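Local coordinates for extracellular ligand-binding receptor (Verminephrobacter eiseniae, PDB 4M88), which probably binds an amino acid or a related small solute outside the cytoplasmic membrane and delivers it to an ABC transporter, at residues A[24-32]-A[44-52]; A[93-104]-A[115-123]. All blocks are in the same frame, centred on the assembly; numbering follows the deposited sequence.

Interaction 1. Residues A[24-32]-A[44-52]; sequences LNQGIKAYL and QKLTLFEAD
Residues 24-32 of helix 18-37 run nearly antiparallel to strand 45-52, at 163° between their N-to-C directions and with the axes 9.2 Å apart at closest approach, as expected of the beta-alpha-beta unit in which helix 18-37 links strand 4-11 to strand 45-52. Leu32 has the largest share of the apolar contact and divides its two methyls: CD1 rests on Leu48 CB at 3.7 Å, while CD2 meets Leu46 CD2 at 3.8 Å, the side chains crossing at about a right angle in both pairs. One turn back, Ile28 sets its CG2 branch against Leu48 CD2 at 3.8 Å. That same leucine methyl also lies beside the amide of Asn25, where the apolar surface gives way to a polar cluster. With CG held anti to its own backbone N (chi1 -177°), Asn25 sends its amide to Glu50, and ND2 donates to the anti side of OE2 (2.9 Å, 157° at the hydrogen). The extended chain of Lys29 crosses Glu50 at about a right angle, CE lying closer to OE2 than NZ, which forms a salt bridge with OE2 at 3.3 Å and donates to a lone pair of Asn25 OD1 at 3.0 Å. Asn25 ND2 also bonds Gln9 OE1 of strand 4-11. Engagement at both ends fixes the rotation of the Asn25 amide, and lysine and amide together probably stabilise the negative charge of Glu50.

Interaction 2. Residues A[93-104]-A[115-123]; sequences LDTAPVVVVNGV and HPKFFHVRA
The His115 ring lies between Leu93 CB on one face, a CH-pi contact 3.6 Å from the ring centroid, and Pro116 CD on the other. At its edge NE2 donates to Asp94 OD1 (2.9 Å), the carboxylate nearly coplanar with the ring, while ND1 accepts from Lys117 N within the type I turn His115-Phe118, so both ring nitrogens are held. The Phe118 ring has His120 CE1 over one face and the carbonyl oxygens of Val100 and Asn102 at its edge; Val100 CG1, anti to the backbone N (chi1 -179°), packs on Phe118 CD1 at 3.6 Å. Lys117, extended beyond CG, reaches the main chain of residues 93-96, NZ donating to Leu93 O (2.9 Å) and Ala96 O (2.7 Å). Parallel pairing runs from Val100 N to Lys117 O, Phe119 N to Val100 O and Asn102 N to Phe119 O. Asn102 OD1 accepts from Val121 N and Arg122 N on the same face of its amide; its ND2 bonds Glu290 and Ser77, and Arg122 forms a salt bridge with Glu290. In the beta-alpha-beta unit 99-101, 108-111, 118-119, strand 99-101 lies between strands 74-76 and 118-119, with helix 286-303 against Val101 and Val121 and helix 312-321 against Val99 and Phe119.

Interactions 1 and 2 belong to the same five-stranded parallel sheet, and each joins elements of a beta-alpha-beta unit, the first earlier in the chain. Their centres lie about 17 Å apart and they do not touch. Residues 24-32 and 44-52 bring a helix onto an outermost strand, in a partly buried contact made almost wholly by side chains: an apolar patch with a Lys-Asn-Glu margin. Residues 93-104 and 115-123 join neighbouring strands and their flanking loops at the other margin of the sheet, mostly buried and held by backbone pairing and lysine-to-carbonyl bonds. Glu290 of helix 286-303 relates the two, touching Leu24 in interaction 1 and bonding Asn102 and Arg122 in interaction 2.

Interaction 1. Residues A[24-32]-A[44-52]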
# COMPACT_ATOMS: atom_id res chain seq x y z
N LEU A 24 2.81 4.06 -8.48
CA LEU A 24 2.92 5.09 -7.45
C LEU A 24 3.43 6.38 -8.05
O LEU A 24 2.93 7.46 -7.75
CB LEU A 24 3.89 4.65 -6.34
CG LEU A 24 3.45 3.64 -5.29
CD1 LEU A 24 4.64 3.36 -4.37
CD2 LEU A 24 2.27 4.16 -4.49
N ASN A 25 4.46 6.28 -8.89
CA ASN A 25 5.07 7.45 -9.50
C ASN A 25 4.07 8.20 -10.40
O ASN A 25 4.02 9.43 -10.40
CB ASN A 25 6.30 7.03 -10.30
CG ASN A 25 7.04 8.20 -10.92
OD1 ASN A 25 7.08 8.34 -12.14
ND2 ASN A 25 7.65 9.04 -10.09
N GLN A 26 3.28 7.46 -11.17
CA GLN A 26 2.26 8.05 -12.03
C GLN A 26 1.24 8.85 -11.23
O GLN A 26 0.84 9.96 -11.62
CB GLN A 26 1.56 6.97 -12.85
CG GLN A 26 2.42 6.48 -14.01
CD GLN A 26 2.01 5.09 -14.49
OE1 GLN A 26 1.06 4.51 -13.98
NE2 GLN A 26 2.74 4.56 -15.47
N GLY A 27 0.80 8.29 -10.11
CA GLY A 27 -0.18 8.95 -9.27
C GLY A 27 0.39 10.21 -8.64
O GLY A 27 -0.29 11.23 -8.53
N ILE A 28 1.64 10.13 -8.22
CA ILE A 28 2.29 11.30 -7.62
C ILE A 28 2.40 12.42 -8.66
O ILE A 28 2.04 13.56 -8.38
CB ILE A 28 3.69 10.94 -7.08
CG1 ILE A 28 3.58 10.00 -5.88
CG2 ILE A 28 4.46 12.20 -6.68
CD1 ILE A 28 4.93 9.35 -5.51
N LYS A 29 2.86 12.08 -9.87
CA LYS A 29 3.01 13.08 -10.92
C LYS A 29 1.67 13.67 -11.32
O LYS A 29 1.58 14.87 -11.61
CB LYS A 29 3.67 12.47 -12.15
CG LYS A 29 5.12 12.15 -11.96
CD LYS A 29 5.64 11.44 -13.19
CE LYS A 29 7.14 11.41 -13.22
NZ LYS A 29 7.66 10.45 -14.22
N ALA A 30 0.65 12.82 -11.37
CA ALA A 30 -0.70 13.26 -11.70
C ALA A 30 -1.16 14.33 -10.70
O ALA A 30 -1.69 15.36 -11.11
CB ALA A 30 -1.67 12.09 -11.73
N TYR A 31 -0.95 14.10 -9.41
CA TYR A 31 -1.32 15.13 -8.44
C TYR A 31 -0.50 16.41 -8.61
O TYR A 31 -1.06 17.52 -8.64
CB TYR A 31 -1.21 14.66 -6.98
CG TYR A 31 -1.45 15.83 -6.06
CD1 TYR A 31 -2.72 16.37 -5.90
CD2 TYR A 31 -0.39 16.45 -5.40
CE1 TYR A 31 -2.94 17.48 -5.09
CE2 TYR A 31 -0.60 17.57 -4.59
CZ TYR A 31 -1.87 18.07 -4.44
OH TYR A 31 -2.10 19.16 -3.62
N LEU A 32 0.82 16.26 -8.70
CA LEU A 32 1.70 17.43 -8.83
C LEU A 32 1.36 18.30 -10.03
O LEU A 32 1.39 19.52 -9.94
CB LEU A 32 3.17 17.00 -8.88
CG LEU A 32 3.65 16.32 -7.60
CD1 LEU A 32 5.15 16.11 -7.66
CD2 LEU A 32 3.27 17.11 -6.36
N GLN A 44 4.73 28.91 -5.23
CA GLN A 44 5.81 28.02 -5.66
C GLN A 44 5.37 26.72 -6.35
O GLN A 44 4.48 26.02 -5.87
CB GLN A 44 6.72 27.67 -4.47
CG GLN A 44 7.50 28.86 -3.92
CD GLN A 44 8.73 28.44 -3.13
OE1 GLN A 44 9.23 27.33 -3.28
NE2 GLN A 44 9.21 29.33 -2.27
N LYS A 45 6.02 26.40 -7.46
CA LYS A 45 5.74 25.17 -8.18
C LYS A 45 6.27 23.95 -7.41
O LYS A 45 7.27 24.04 -6.70
CB LYS A 45 6.39 25.22 -9.57
CG LYS A 45 6.35 23.91 -10.35
CD LYS A 45 7.25 23.94 -11.59
CE LYS A 45 7.18 22.63 -12.37
NZ LYS A 45 7.83 22.74 -13.71
N LEU A 46 5.58 22.83 -7.54
CA LEU A 46 6.01 21.57 -6.95
C LEU A 46 6.83 20.78 -7.96
O LEU A 46 6.46 20.69 -9.12
CB LEU A 46 4.80 20.76 -6.50
CG LEU A 46 4.06 21.31 -5.28
CD1 LEU A 46 2.71 21.89 -5.66
CD2 LEU A 46 3.88 20.24 -4.24
N THR A 47 7.97 20.24 -7.53
CA THR A 47 8.78 19.41 -8.41
C THR A 47 9.07 18.08 -7.74
O THR A 47 9.09 17.99 -6.51
CB THR A 47 10.10 20.09 -8.78
OG1 THR A 47 10.75 20.54 -7.58
CG2 THR A 47 9.84 21.29 -9.65
N LEU A 48 9.28 17.05 -8.55
CA LEU A 48 9.55 15.72 -8.03
C LEU A 48 10.87 15.24 -8.59
O LEU A 48 11.12 15.36 -9.79
CB LEU A 48 8.45 14.75 -8.44
CG LEU A 48 8.63 13.32 -7.91
CD1 LEU A 48 8.39 13.25 -6.40
CD2 LEU A 48 7.73 12.34 -8.66
N PHE A 49 11.74 14.73 -7.74
CA PHE A 49 12.86 13.97 -8.27
C PHE A 49 12.67 12.53 -7.86
O PHE A 49 11.93 12.24 -6.91
CB PHE A 49 14.19 14.51 -7.79
CG PHE A 49 14.45 14.26 -6.34
CD1 PHE A 49 15.13 13.11 -5.95
CD2 PHE A 49 14.02 15.15 -5.38
CE1 PHE A 49 15.35 12.86 -4.61
CE2 PHE A 49 14.26 14.92 -4.04
CZ PHE A 49 14.92 13.77 -3.65
N GLU A 50 13.32 11.64 -8.59
CA GLU A 50 13.15 10.21 -8.37
C GLU A 50 14.50 9.56 -8.22
O GLU A 50 15.50 10.05 -8.74
CB GLU A 50 12.41 9.58 -9.56
CG GLU A 50 10.99 10.09 -9.73
CD GLU A 50 10.72 10.64 -11.12
OE1 GLU A 50 11.69 10.95 -11.84
OE2 GLU A 50 9.54 10.76 -11.48
N ALA A 51 14.52 8.44 -7.51
CA ALA A 51 15.76 7.71 -7.35
C ALA A 51 15.39 6.24 -7.21
O ALA A 51 14.40 5.92 -6.55
CB ALA A 51 16.51 8.19 -6.12
N ASP A 52 16.16 5.38 -7.85
CA ASP A 52 15.87 3.94 -7.89
C ASP A 52 16.65 3.20 -6.80
O ASP A 52 17.88 3.23 -6.80
CB ASP A 52 16.24 3.40 -9.28
CG ASP A 52 16.00 1.91 -9.44
OD1 ASP A 52 15.23 1.32 -8.65
OD2 ASP A 52 16.58 1.33 -10.38

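Interaction 2. Residues A[93-104]-A[115-123]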
# COMPACT_ATOMS: atom_id res chain seq x y z
N LEU A 93 16.26 8.67 9.69
CA LEU A 93 15.34 9.79 9.92
C LEU A 93 15.65 10.61 11.18
O LEU A 93 15.13 11.72 11.33
CB LEU A 93 13.89 9.31 9.96
CG LEU A 93 13.37 8.77 8.63
CD1 LEU A 93 11.90 8.36 8.77
CD2 LEU A 93 13.55 9.83 7.56
N ASP A 94 16.47 10.09 12.08
CA ASP A 94 16.70 10.75 13.37
C ASP A 94 17.15 12.22 13.28
O ASP A 94 16.68 13.07 14.04
CB ASP A 94 17.71 9.97 14.22
CG ASP A 94 17.09 8.74 14.85
OD1 ASP A 94 15.93 8.41 14.54
OD2 ASP A 94 17.79 8.08 15.64
N THR A 95 18.05 12.52 12.35
CA THR A 95 18.53 13.90 12.23
C THR A 95 18.29 14.51 10.85
O THR A 95 18.72 15.64 10.57
CB THR A 95 20.02 14.00 12.59
OG1 THR A 95 20.74 12.95 11.92
CG2 THR A 95 20.22 13.85 14.09
N ALA A 96 17.60 13.78 9.99
CA ALA A 96 17.31 14.30 8.65
C ALA A 96 16.08 15.20 8.68
O ALA A 96 15.01 14.78 9.15
CB ALA A 96 17.12 13.15 7.67
N PRO A 97 16.22 16.44 8.18
CA PRO A 97 15.09 17.37 8.13
C PRO A 97 14.13 17.03 6.99
O PRO A 97 14.10 17.70 5.95
CB PRO A 97 15.76 18.73 7.88
CG PRO A 97 17.04 18.39 7.15
CD PRO A 97 17.49 17.08 7.76
N VAL A 98 13.34 15.99 7.19
CA VAL A 98 12.44 15.53 6.15
C VAL A 98 11.26 14.83 6.81
O VAL A 98 11.35 14.41 7.96
CB VAL A 98 13.17 14.58 5.18
CG1 VAL A 98 13.39 13.21 5.82
CG2 VAL A 98 12.39 14.44 3.86
N VAL A 99 10.15 14.72 6.09
CA VAL A 99 9.07 13.87 6.55
C VAL A 99 8.86 12.82 5.47
O VAL A 99 9.08 13.08 4.27
CB VAL A 99 7.79 14.67 6.80
CG1 VAL A 99 7.40 15.36 5.58
CG2 VAL A 99 6.68 13.77 7.19
N VAL A 100 8.50 11.61 5.89
CA VAL A 100 8.22 10.54 4.94
C VAL A 100 6.72 10.31 4.98
O VAL A 100 6.16 10.07 6.04
CB VAL A 100 8.94 9.23 5.31
CG1 VAL A 100 8.62 8.16 4.27
CG2 VAL A 100 10.45 9.44 5.39
N VAL A 101 6.08 10.44 3.83
CA VAL A 101 4.62 10.39 3.78
C VAL A 101 4.20 9.13 3.06
O VAL A 101 4.41 8.98 1.85
CB VAL A 101 4.01 11.64 3.12
CG1 VAL A 101 2.50 11.49 3.00
CG2 VAL A 101 4.36 12.88 3.93
N ASN A 102 3.61 8.23 3.85
CA ASN A 102 3.20 6.89 3.43
C ASN A 102 4.38 5.93 3.28
O ASN A 102 5.53 6.34 3.09
CB ASN A 102 2.34 6.91 2.16
CG ASN A 102 1.40 5.71 2.08
OD1 ASN A 102 0.78 5.33 3.09
ND2 ASN A 102 1.32 5.08 0.91
N GLY A 103 4.07 4.65 3.40
CA GLY A 103 5.05 3.59 3.24
C GLY A 103 4.30 2.36 2.79
O GLY A 103 3.17 2.12 3.25
N VAL A 104 4.89 1.63 1.85
CA VAL A 104 4.33 0.37 1.37
C VAL A 104 5.41 -0.69 1.52
O VAL A 104 6.52 -0.51 1.01
CB VAL A 104 3.99 0.46 -0.12
CG1 VAL A 104 3.46 -0.88 -0.66
CG2 VAL A 104 2.99 1.58 -0.36
N HIS A 115 8.48 5.59 13.16
CA HIS A 115 9.31 6.75 13.47
C HIS A 115 8.43 7.99 13.45
O HIS A 115 7.51 8.08 12.63
CB HIS A 115 10.42 6.89 12.43
CG HIS A 115 11.47 7.88 12.80
ND1 HIS A 115 11.33 9.24 12.56
CD2 HIS A 115 12.67 7.73 13.41
CE1 HIS A 115 12.41 9.87 13.00
NE2 HIS A 115 13.23 8.98 13.53
N PRO A 116 8.70 8.94 14.35
CA PRO A 116 7.83 10.12 14.41
C PRO A 116 7.86 11.00 13.16
O PRO A 116 6.98 11.85 13.01
CB PRO A 116 8.32 10.89 15.65
CG PRO A 116 9.67 10.29 15.98
CD PRO A 116 9.62 8.88 15.51
N LYS A 117 8.83 10.79 12.26
CA LYS A 117 8.83 11.53 11.00
C LYS A 117 8.20 10.74 9.84
O LYS A 117 8.17 11.20 8.70
CB LYS A 117 10.27 11.95 10.63
CG LYS A 117 10.89 12.94 11.60
CD LYS A 117 12.31 13.30 11.16
CE LYS A 117 13.00 14.15 12.21
NZ LYS A 117 14.40 14.44 11.78
N PHE A 118 7.68 9.56 10.15
CA PHE A 118 7.18 8.61 9.15
C PHE A 118 5.66 8.54 9.33
O PHE A 118 5.17 8.07 10.37
CB PHE A 118 7.86 7.26 9.41
CG PHE A 118 7.60 6.19 8.38
CD1 PHE A 118 7.09 6.50 7.13
CD2 PHE A 118 7.85 4.86 8.70
CE1 PHE A 118 6.85 5.49 6.18
CE2 PHE A 118 7.61 3.84 7.78
CZ PHE A 118 7.10 4.16 6.51
N PHE A 119 4.92 9.06 8.35
CA PHE A 119 3.45 9.17 8.44
C PHE A 119 2.81 8.17 7.50
O PHE A 119 3.36 7.91 6.43
CB PHE A 119 2.99 10.59 8.05
CG PHE A 119 3.35 11.64 9.06
CD1 PHE A 119 2.42 12.07 9.99
CD2 PHE A 119 4.63 12.18 9.09
CE1 PHE A 119 2.75 13.04 10.94
CE2 PHE A 119 4.98 13.16 10.03
CZ PHE A 119 4.03 13.58 10.96
N HIS A 120 1.67 7.61 7.88
CA HIS A 120 1.06 6.56 7.06
C HIS A 120 -0.30 6.98 6.55
O HIS A 120 -1.15 7.40 7.33
CB HIS A 120 0.94 5.27 7.88
CG HIS A 120 2.23 4.84 8.49
ND1 HIS A 120 3.18 4.12 7.78
CD2 HIS A 120 2.78 5.09 9.70
CE1 HIS A 120 4.24 3.92 8.55
NE2 HIS A 120 4.02 4.51 9.72
N VAL A 121 -0.49 6.89 5.24
CA VAL A 121 -1.74 7.29 4.61
C VAL A 121 -2.66 6.07 4.46
O VAL A 121 -3.88 6.19 4.58
CB VAL A 121 -1.48 7.97 3.25
CG1 VAL A 121 -2.78 8.30 2.56
CG2 VAL A 121 -0.67 9.26 3.47
N ARG A 122 -2.09 4.90 4.20
CA ARG A 122 -2.90 3.69 4.09
C ARG A 122 -3.10 3.06 5.46
O ARG A 122 -2.23 3.19 6.34
CB ARG A 122 -2.23 2.67 3.17
CG ARG A 122 -0.83 2.27 3.67
CD ARG A 122 -0.37 0.97 3.04
NE ARG A 122 -0.64 0.97 1.61
CZ ARG A 122 -1.04 -0.10 0.93
NH1 ARG A 122 -1.26 -0.01 -0.38
NH2 ARG A 122 -1.21 -1.25 1.55
N ALA A 123 -4.22 2.37 5.64
CA ALA A 123 -4.42 1.58 6.84
C ALA A 123 -3.34 0.51 6.91
O ALA A 123 -2.79 0.08 5.88
CB ALA A 123 -5.80 0.93 6.82
O HOH W 1 2.25 2.20 5.80